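Local coordinates for protein 6-phosphogluconolactonase (Trypanosoma cruzi, PDB 6VYE) that probably hydrolyses 6-phosphogluconolactone to 6-phosphogluconate, the second step of the oxidative pentose phosphate pathway, at residues 66-71 with 105-110. Numbering follows the deposited sequence.
Unlike the reference sequence in segment 105-110: Arg105 (reference His).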
ATOM      1  N   GLU A  66     -12.540  14.796  -8.839  1.00 24.54           N
ATOM      2  CA  GLU A  66     -13.632  14.134  -9.600  1.00 25.58           C
ATOM      3  C   GLU A  66     -14.573  13.308  -8.720  1.00 22.02           C
ATOM      4  O   GLU A  66     -15.642  12.966  -9.217  1.00 17.47           O
ATOM      5  CB  GLU A  66     -13.041  13.271 -10.703  1.00 29.77           C
ATOM      6  CG  GLU A  66     -12.483  14.140 -11.816  1.00 34.80           C
ATOM      7  CD  GLU A  66     -11.868  13.396 -12.968  1.00 40.31           C
ATOM      8  OE1 GLU A  66     -11.296  14.077 -13.853  1.00 48.84           O
ATOM      9  OE2 GLU A  66     -11.975  12.146 -12.973  1.00 47.04           O
ATOM     10  N   HIS A  67     -14.202  12.966  -7.487  1.00 19.77           N
ATOM     11  CA  HIS A  67     -14.997  12.009  -6.669  1.00 20.15           C
ATOM     12  C   HIS A  67     -15.194  12.519  -5.237  1.00 18.97           C
ATOM     13  O   HIS A  67     -15.469  11.705  -4.345  1.00 18.95           O
ATOM     14  CB  HIS A  67     -14.411  10.616  -6.781  1.00 17.54           C
ATOM     15  CG  HIS A  67     -14.460  10.078  -8.170  1.00 18.60           C
ATOM     16  ND1 HIS A  67     -15.631   9.678  -8.775  1.00 18.56           N
ATOM     17  CD2 HIS A  67     -13.487   9.880  -9.089  1.00 19.42           C
ATOM     18  CE1 HIS A  67     -15.378   9.259  -9.996  1.00 18.51           C
ATOM     19  NE2 HIS A  67     -14.077   9.343 -10.202  1.00 18.46           N
ATOM     20  N   LEU A  68     -15.139  13.823  -5.019  1.00 18.30           N
ATOM     21  CA  LEU A  68     -15.227  14.335  -3.629  1.00 19.30           C
ATOM     22  C   LEU A  68     -16.596  14.009  -3.024  1.00 18.87           C
ATOM     23  O   LEU A  68     -16.675  13.747  -1.808  1.00 18.80           O
ATOM     24  CB  LEU A  68     -14.984  15.839  -3.570  1.00 20.91           C
ATOM     25  CG  LEU A  68     -14.735  16.377  -2.161  1.00 22.04           C
ATOM     26  CD1 LEU A  68     -13.733  15.506  -1.399  1.00 22.72           C
ATOM     27  CD2 LEU A  68     -14.222  17.808  -2.240  1.00 22.02           C
ATOM     28  N   HIS A  69     -17.659  14.100  -3.812  1.00 17.33           N
ATOM     29  CA  HIS A  69     -19.029  13.833  -3.332  1.00 17.21           C
ATOM     30  C   HIS A  69     -19.114  12.393  -2.797  1.00 15.44           C
ATOM     31  O   HIS A  69     -19.739  12.166  -1.752  1.00 14.83           O
ATOM     32  CB  HIS A  69     -20.055  14.104  -4.443  1.00 17.75           C
ATOM     33  CG  HIS A  69     -21.432  13.982  -3.900  1.00 19.15           C
ATOM     34  ND1 HIS A  69     -22.151  12.788  -3.966  1.00 22.60           N
ATOM     35  CD2 HIS A  69     -22.183  14.852  -3.195  1.00 19.00           C
ATOM     36  CE1 HIS A  69     -23.320  12.980  -3.366  1.00 22.93           C
ATOM     37  NE2 HIS A  69     -23.353  14.217  -2.873  1.00 20.45           N
ATOM     38  N   LEU A  70     -18.502  11.459  -3.515  1.00 14.05           N
ATOM     39  CA  LEU A  70     -18.523  10.029  -3.190  1.00 15.38           C
ATOM     40  C   LEU A  70     -17.785   9.826  -1.865  1.00 16.17           C
ATOM     41  O   LEU A  70     -18.265   9.022  -1.071  1.00 16.20           O
ATOM     42  CB  LEU A  70     -17.879   9.256  -4.337  1.00 14.90           C
ATOM     43  CG  LEU A  70     -17.727   7.759  -4.133  1.00 16.00           C
ATOM     44  CD1 LEU A  70     -19.070   7.110  -3.879  1.00 17.11           C
ATOM     45  CD2 LEU A  70     -17.071   7.120  -5.341  1.00 17.06           C
ATOM     46  N   LEU A  71     -16.679  10.543  -1.644  1.00 17.32           N
ATOM     47  CA  LEU A  71     -15.746  10.302  -0.500  1.00 17.48           C
ATOM     48  C   LEU A  71     -16.145  11.126   0.730  1.00 18.83           C
ATOM     49  O   LEU A  71     -16.048  10.602   1.880  1.00 21.05           O
ATOM     50  CB  LEU A  71     -14.316  10.609  -0.956  1.00 16.28           C
ATOM     51  CG  LEU A  71     -13.829   9.760  -2.132  1.00 17.36           C
ATOM     52  CD1 LEU A  71     -12.403  10.107  -2.498  1.00 17.51           C
ATOM     53  CD2 LEU A  71     -13.986   8.269  -1.872  1.00 17.00           C
ATOM     54  N   ARG A 105      -7.651  16.555   3.506  1.00 17.40           N
ATOM     55  CA  ARG A 105      -8.032  17.828   4.175  1.00 18.58           C
ATOM     56  C   ARG A 105      -9.558  18.017   4.064  1.00 19.05           C
ATOM     57  O   ARG A 105     -10.125  18.613   4.949  1.00 17.05           O
ATOM     58  CB  ARG A 105      -7.257  19.013   3.578  1.00 19.63           C
ATOM     59  CG  ARG A 105      -7.442  19.246   2.084  1.00 19.96           C
ATOM     60  CD  ARG A 105      -6.474  20.304   1.545  1.00 21.88           C
ATOM     61  NE  ARG A 105      -6.346  20.242   0.085  1.00 24.56           N
ATOM     62  CZ  ARG A 105      -7.181  20.819  -0.781  1.00 25.58           C
ATOM     63  NH1 ARG A 105      -8.179  21.569  -0.351  1.00 29.00           N
ATOM     64  NH2 ARG A 105      -7.001  20.676  -2.076  1.00 27.61           N
ATOM     65  N   ASP A 106     -10.207  17.448   3.048  1.00 19.90           N
ATOM     66  CA  ASP A 106     -11.668  17.588   2.834  1.00 20.26           C
ATOM     67  C   ASP A 106     -12.450  16.302   3.171  1.00 20.03           C
ATOM     68  O   ASP A 106     -13.619  16.229   2.764  1.00 19.53           O
ATOM     69  CB  ASP A 106     -11.913  17.983   1.388  1.00 21.73           C
ATOM     70  CG  ASP A 106     -11.598  19.452   1.149  1.00 23.95           C
ATOM     71  OD1 ASP A 106     -10.951  19.778   0.135  1.00 24.23           O
ATOM     72  OD2 ASP A 106     -11.970  20.242   1.998  1.00 28.59           O
ATOM     73  N   ILE A 107     -11.858  15.318   3.857  1.00 18.98           N
ATOM     74  CA  ILE A 107     -12.537  14.041   4.242  1.00 18.31           C
ATOM     75  C   ILE A 107     -12.944  14.119   5.709  1.00 18.72           C
ATOM     76  O   ILE A 107     -12.184  14.586   6.539  1.00 17.23           O
ATOM     77  CB  ILE A 107     -11.614  12.833   3.957  1.00 17.37           C
ATOM     78  CG1 ILE A 107     -11.267  12.774   2.477  1.00 17.75           C
ATOM     79  CG2 ILE A 107     -12.209  11.512   4.457  1.00 16.86           C
ATOM     80  CD1 ILE A 107     -12.467  12.742   1.545  1.00 17.78           C
ATOM     81  N   PRO A 108     -14.156  13.667   6.092  1.00 21.23           N
ATOM     82  CA  PRO A 108     -14.539  13.617   7.508  1.00 19.97           C
ATOM     83  C   PRO A 108     -13.475  12.920   8.371  1.00 20.37           C
ATOM     84  O   PRO A 108     -12.821  11.976   7.892  1.00 20.14           O
ATOM     85  CB  PRO A 108     -15.849  12.832   7.497  1.00 20.75           C
ATOM     86  CG  PRO A 108     -16.426  13.100   6.112  1.00 20.10           C
ATOM     87  CD  PRO A 108     -15.231  13.217   5.189  1.00 21.18           C
ATOM     88  N   GLU A 109     -13.248  13.450   9.572  1.00 19.91           N
ATOM     89  CA  GLU A 109     -12.059  13.140  10.413  1.00 22.95           C
ATOM     90  C   GLU A 109     -12.091  11.667  10.828  1.00 21.86           C
ATOM     91  O   GLU A 109     -11.012  11.028  10.855  1.00 24.58           O
ATOM     92  CB  GLU A 109     -11.949  14.065  11.629  1.00 26.10           C
ATOM     93  CG  GLU A 109     -13.053  13.888  12.657  1.00 31.10           C
ATOM     94  CD  GLU A 109     -12.814  14.678  13.934  1.00 33.56           C
ATOM     95  OE1 GLU A 109     -12.776  14.063  15.010  1.00 37.66           O
ATOM     96  OE2 GLU A 109     -12.599  15.904  13.832  1.00 40.20           O
ATOM     97  N   ASP A 110     -13.270  11.121  11.096  1.00 20.39           N
ATOM     98  CA  ASP A 110     -13.411   9.701  11.499  1.00 20.23           C
ATOM     99  C   ASP A 110     -12.968   8.794  10.345  1.00 18.72           C
ATOM    100  O   ASP A 110     -12.677   7.630  10.625  1.00 19.07           O
ATOM    101  CB  ASP A 110     -14.821   9.382  12.003  1.00 22.47           C
ATOM    102  CG  ASP A 110     -15.890   9.297  10.921  1.00 24.75           C
ATOM    103  OD1 ASP A 110     -16.110  10.296  10.200  1.00 26.43           O
ATOM    104  OD2 ASP A 110     -16.494   8.223  10.799  1.00 27.56           O
TER
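Ile107 reaches the short helix 68-73 with its terminal methyl: CD1 lies 3.8 Å from Leu71 CB and 4.2 Å from Leu68 CD1, so one carbon touches two leucines a single helical turn apart. Its torsions account for this. CG1 stands opposite the carbonyl carbon (chi1 -60°), and the next bond turns CD1 toward the helix although the bond from CA to CB runs neither toward the helix nor away from it. Besides the CB of Leu71, the same methyl meets its backbone, with Leu71 C at 4.1 Å.

In Leu68 the first torsion (chi1 -166°) sets CG opposite the backbone nitrogen, and chi2 then turns CD1 to the loop. There it rests against the methylene of Asp106, 4.1 Å from CB, the two side chains crossing at about a right angle. The aspartate thus offers its aliphatic carbon to the leucine, while OD1 accepts a hydrogen bond from NE2 of His64 on helix 54-66. Arg105 NH1 lies 3.3 Å from that OD1, but the oxygen sits well out of the guanidinium plane, leaving charge attraction without a directed N-H. Pro108 makes a looser approach, its CD 4.3 Å from Leu71 O.

Behind the interface, Phe79 of strand 77-85 touches both Leu71 and Ile107, and Leu63 of helix 54-66 packs on Leu71. The contact therefore joins the loop after helix 95-104 to helix 68-73. With 178 Å² buried and no hydrogen bond between the segments, cohesion here is essentially apolar, and a hydrogen bond of Asp106 runs to the neighbouring helix instead.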